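Local coordinates for protein pumilio homolog 23 (Arabidopsis thaliana, PDB 5WZJ) that recognises a specific sequence of 18S ribosomal RNA through its pumilio repeats, which pack into a right-handed superhelix shaped like a half donut, at residues 338-343 and 371-376. Numbering follows the deposited sequence.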
ATOM      1  N   GLU A 338      26.063   3.843  -9.360  1.00 26.38           N
ATOM      2  CA  GLU A 338      26.194   3.602 -10.792  1.00 30.21           C
ATOM      3  C   GLU A 338      24.824   3.411 -11.427  1.00 29.46           C
ATOM      4  O   GLU A 338      24.547   3.948 -12.507  1.00 29.86           O
ATOM      5  CB  GLU A 338      27.089   2.392 -11.063  1.00 35.30           C
ATOM      6  CG  GLU A 338      27.301   2.139 -12.556  1.00 46.56           C
ATOM      7  CD  GLU A 338      27.943   0.786 -12.873  1.00 60.05           C
ATOM      8  OE1 GLU A 338      28.504   0.136 -11.961  1.00 59.57           O
ATOM      9  OE2 GLU A 338      27.883   0.369 -14.050  1.00 66.12           O
ATOM     10  N   GLN A 339      23.946   2.666 -10.757  1.00 27.76           N
ATOM     11  CA  GLN A 339      22.579   2.517 -11.244  1.00 26.61           C
ATOM     12  C   GLN A 339      21.852   3.855 -11.250  1.00 25.23           C
ATOM     13  O   GLN A 339      21.130   4.173 -12.203  1.00 22.78           O
ATOM     14  CB  GLN A 339      21.830   1.490 -10.385  1.00 27.10           C
ATOM     15  CG  GLN A 339      22.324   0.059 -10.608  1.00 23.61           C
ATOM     16  CD  GLN A 339      21.825  -0.906  -9.558  1.00 23.96           C
ATOM     17  OE1 GLN A 339      21.318  -0.503  -8.503  1.00 22.48           O
ATOM     18  NE2 GLN A 339      21.965  -2.196  -9.839  1.00 21.12           N
ATOM     19  N   MET A 340      22.034   4.657 -10.201  1.00 20.07           N
ATOM     20  CA  MET A 340      21.413   5.977 -10.185  1.00 25.71           C
ATOM     21  C   MET A 340      21.820   6.794 -11.407  1.00 29.40           C
ATOM     22  O   MET A 340      20.983   7.467 -12.016  1.00 28.45           O
ATOM     23  CB  MET A 340      21.782   6.717  -8.904  1.00 24.07           C
ATOM     24  CG  MET A 340      21.100   8.060  -8.793  1.00 28.99           C
ATOM     25  SD  MET A 340      19.336   7.855  -8.460  1.00 27.12           S
ATOM     26  CE  MET A 340      18.719   9.439  -9.045  1.00 27.51           C
ATOM     27  N   GLY A 341      23.098   6.731 -11.789  1.00 34.34           N
ATOM     28  CA  GLY A 341      23.548   7.457 -12.966  1.00 31.37           C
ATOM     29  C   GLY A 341      22.917   6.947 -14.246  1.00 35.51           C
ATOM     30  O   GLY A 341      22.538   7.730 -15.120  1.00 30.85           O
ATOM     31  N   ILE A 342      22.783   5.628 -14.377  1.00 34.77           N
ATOM     32  CA  ILE A 342      22.138   5.082 -15.569  1.00 32.94           C
ATOM     33  C   ILE A 342      20.676   5.505 -15.617  1.00 30.10           C
ATOM     34  O   ILE A 342      20.165   5.908 -16.669  1.00 30.40           O
ATOM     35  CB  ILE A 342      22.301   3.551 -15.612  1.00 31.38           C
ATOM     36  CG1 ILE A 342      23.746   3.196 -15.956  1.00 33.15           C
ATOM     37  CG2 ILE A 342      21.348   2.940 -16.615  1.00 29.90           C
ATOM     38  CD1 ILE A 342      24.146   1.794 -15.563  1.00 29.79           C
ATOM     39  N   MET A 343      19.989   5.459 -14.477  1.00 26.97           N
ATOM     40  CA  MET A 343      18.587   5.856 -14.475  1.00 28.64           C
ATOM     41  C   MET A 343      18.438   7.341 -14.787  1.00 32.05           C
ATOM     42  O   MET A 343      17.513   7.740 -15.501  1.00 23.71           O
ATOM     43  CB  MET A 343      17.945   5.509 -13.133  1.00 25.36           C
ATOM     44  CG  MET A 343      17.887   3.996 -12.858  1.00 23.12           C
ATOM     45  SD  MET A 343      16.977   3.631 -11.355  1.00 23.42           S
ATOM     46  CE  MET A 343      17.930   4.540 -10.135  1.00 24.00           C
ATOM     47  N   GLN A 371      17.633  10.854  -3.054  1.00 31.37           N
ATOM     48  CA  GLN A 371      17.776  11.215  -1.653  1.00 36.91           C
ATOM     49  C   GLN A 371      18.316  10.051  -0.834  1.00 41.70           C
ATOM     50  O   GLN A 371      19.195  10.234   0.015  1.00 39.02           O
ATOM     51  CB  GLN A 371      16.418  11.666  -1.139  1.00 36.22           C
ATOM     52  CG  GLN A 371      16.403  12.396   0.150  1.00 45.77           C
ATOM     53  CD  GLN A 371      15.005  12.872   0.447  1.00 55.65           C
ATOM     54  OE1 GLN A 371      14.324  12.326   1.314  1.00 63.59           O
ATOM     55  NE2 GLN A 371      14.550  13.870  -0.304  1.00 50.54           N
ATOM     56  N   ARG A 372      17.815   8.838  -1.088  1.00 37.79           N
ATOM     57  CA  ARG A 372      18.250   7.688  -0.304  1.00 31.41           C
ATOM     58  C   ARG A 372      19.649   7.240  -0.698  1.00 33.09           C
ATOM     59  O   ARG A 372      20.461   6.885   0.163  1.00 35.56           O
ATOM     60  CB  ARG A 372      17.260   6.530  -0.464  1.00 40.58           C
ATOM     61  CG  ARG A 372      17.809   5.201   0.031  1.00 39.48           C
ATOM     62  CD  ARG A 372      16.759   4.090   0.050  1.00 42.81           C
ATOM     63  NE  ARG A 372      16.484   3.515  -1.265  1.00 34.77           N
ATOM     64  CZ  ARG A 372      17.271   2.641  -1.885  1.00 32.35           C
ATOM     65  NH1 ARG A 372      18.403   2.254  -1.318  1.00 32.84           N
ATOM     66  NH2 ARG A 372      16.927   2.148  -3.078  1.00 31.03           N
ATOM     67  N   LEU A 373      19.948   7.231  -1.992  1.00 29.38           N
ATOM     68  CA  LEU A 373      21.273   6.826  -2.425  1.00 27.30           C
ATOM     69  C   LEU A 373      22.295   7.955  -2.334  1.00 33.41           C
ATOM     70  O   LEU A 373      23.486   7.704  -2.557  1.00 30.05           O
ATOM     71  CB  LEU A 373      21.218   6.297  -3.855  1.00 31.04           C
ATOM     72  CG  LEU A 373      20.440   5.005  -4.095  1.00 30.10           C
ATOM     73  CD1 LEU A 373      20.298   4.770  -5.584  1.00 24.64           C
ATOM     74  CD2 LEU A 373      21.166   3.847  -3.450  1.00 24.19           C
ATOM     75  N   GLN A 374      21.859   9.175  -2.021  1.00 33.89           N
ATOM     76  CA  GLN A 374      22.731  10.347  -1.912  1.00 40.74           C
ATOM     77  C   GLN A 374      23.533  10.556  -3.198  1.00 36.51           C
ATOM     78  O   GLN A 374      24.758  10.648  -3.198  1.00 31.64           O
ATOM     79  CB  GLN A 374      23.650  10.224  -0.696  1.00 44.62           C
ATOM     80  CG  GLN A 374      22.905  10.214   0.633  1.00 49.78           C
ATOM     81  CD  GLN A 374      23.737   9.622   1.760  1.00 62.04           C
ATOM     82  OE1 GLN A 374      24.958   9.507   1.651  1.00 62.26           O
ATOM     83  NE2 GLN A 374      23.074   9.231   2.846  1.00 67.90           N
ATOM     84  N   SER A 375      22.810  10.645  -4.312  1.00 31.22           N
ATOM     85  CA  SER A 375      23.449  10.785  -5.608  1.00 26.68           C
ATOM     86  C   SER A 375      22.495  11.495  -6.559  1.00 25.60           C
ATOM     87  O   SER A 375      21.299  11.201  -6.572  1.00 27.68           O
ATOM     88  CB  SER A 375      23.853   9.403  -6.159  1.00 25.44           C
ATOM     89  OG  SER A 375      24.403   9.505  -7.456  1.00 29.26           O
ATOM     90  N   HIS A 376      23.028  12.430  -7.351  1.00 22.70           N
ATOM     91  CA  HIS A 376      22.246  13.174  -8.343  1.00 23.79           C
ATOM     92  C   HIS A 376      21.104  13.966  -7.709  1.00 21.68           C
ATOM     93  O   HIS A 376      20.117  14.281  -8.390  1.00 23.95           O
ATOM     94  CB  HIS A 376      21.674  12.249  -9.430  1.00 24.50           C
ATOM     95  CG  HIS A 376      22.717  11.568 -10.262  1.00 27.12           C
ATOM     96  ND1 HIS A 376      23.631  10.682  -9.729  1.00 26.17           N
ATOM     97  CD2 HIS A 376      22.992  11.646 -11.587  1.00 23.68           C
ATOM     98  CE1 HIS A 376      24.422  10.239 -10.693  1.00 30.86           C
ATOM     99  NE2 HIS A 376      24.053  10.804 -11.830  1.00 31.10           N
TER
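M340 meets L373, S375 and H376 where, in the pumilio superhelix, helix 337-347, which begins in the sixth repeat, lies against the end of helix 360-373 and the turn leading into helix 377-388. It is a worked example of a helix face packing on an interhelical turn through van der Waals contacts; no hydrogen bond joins 338-343 to 371-376. The apolar part rests on M340, whose CB faces L373 CD1 at 4.1 Å. With M340 CG anti to the backbone N (chi1 -177°), this atom sits 3.8 Å from both S375 OG and H376 ND1, and the bend at chi2 carries CE to within 4.0 Å of S375 O; the same side chain also touches L366, V369 and S370 of helix 360-373. The imidazole of H376, at the N-cap position of helix 377-388, lies with one face over M340 C and also meets W344. Within 371-376, S375 OG and H376 ND1 share a hydrogen bond of 2.7 Å that limits rotation of the ring. An alanine in place of H376 would probably leave S375 OG without this mate and open a gap beside G341. The closest approach between the two segments is H376 NE2 to G341 CA, 3.6 Å.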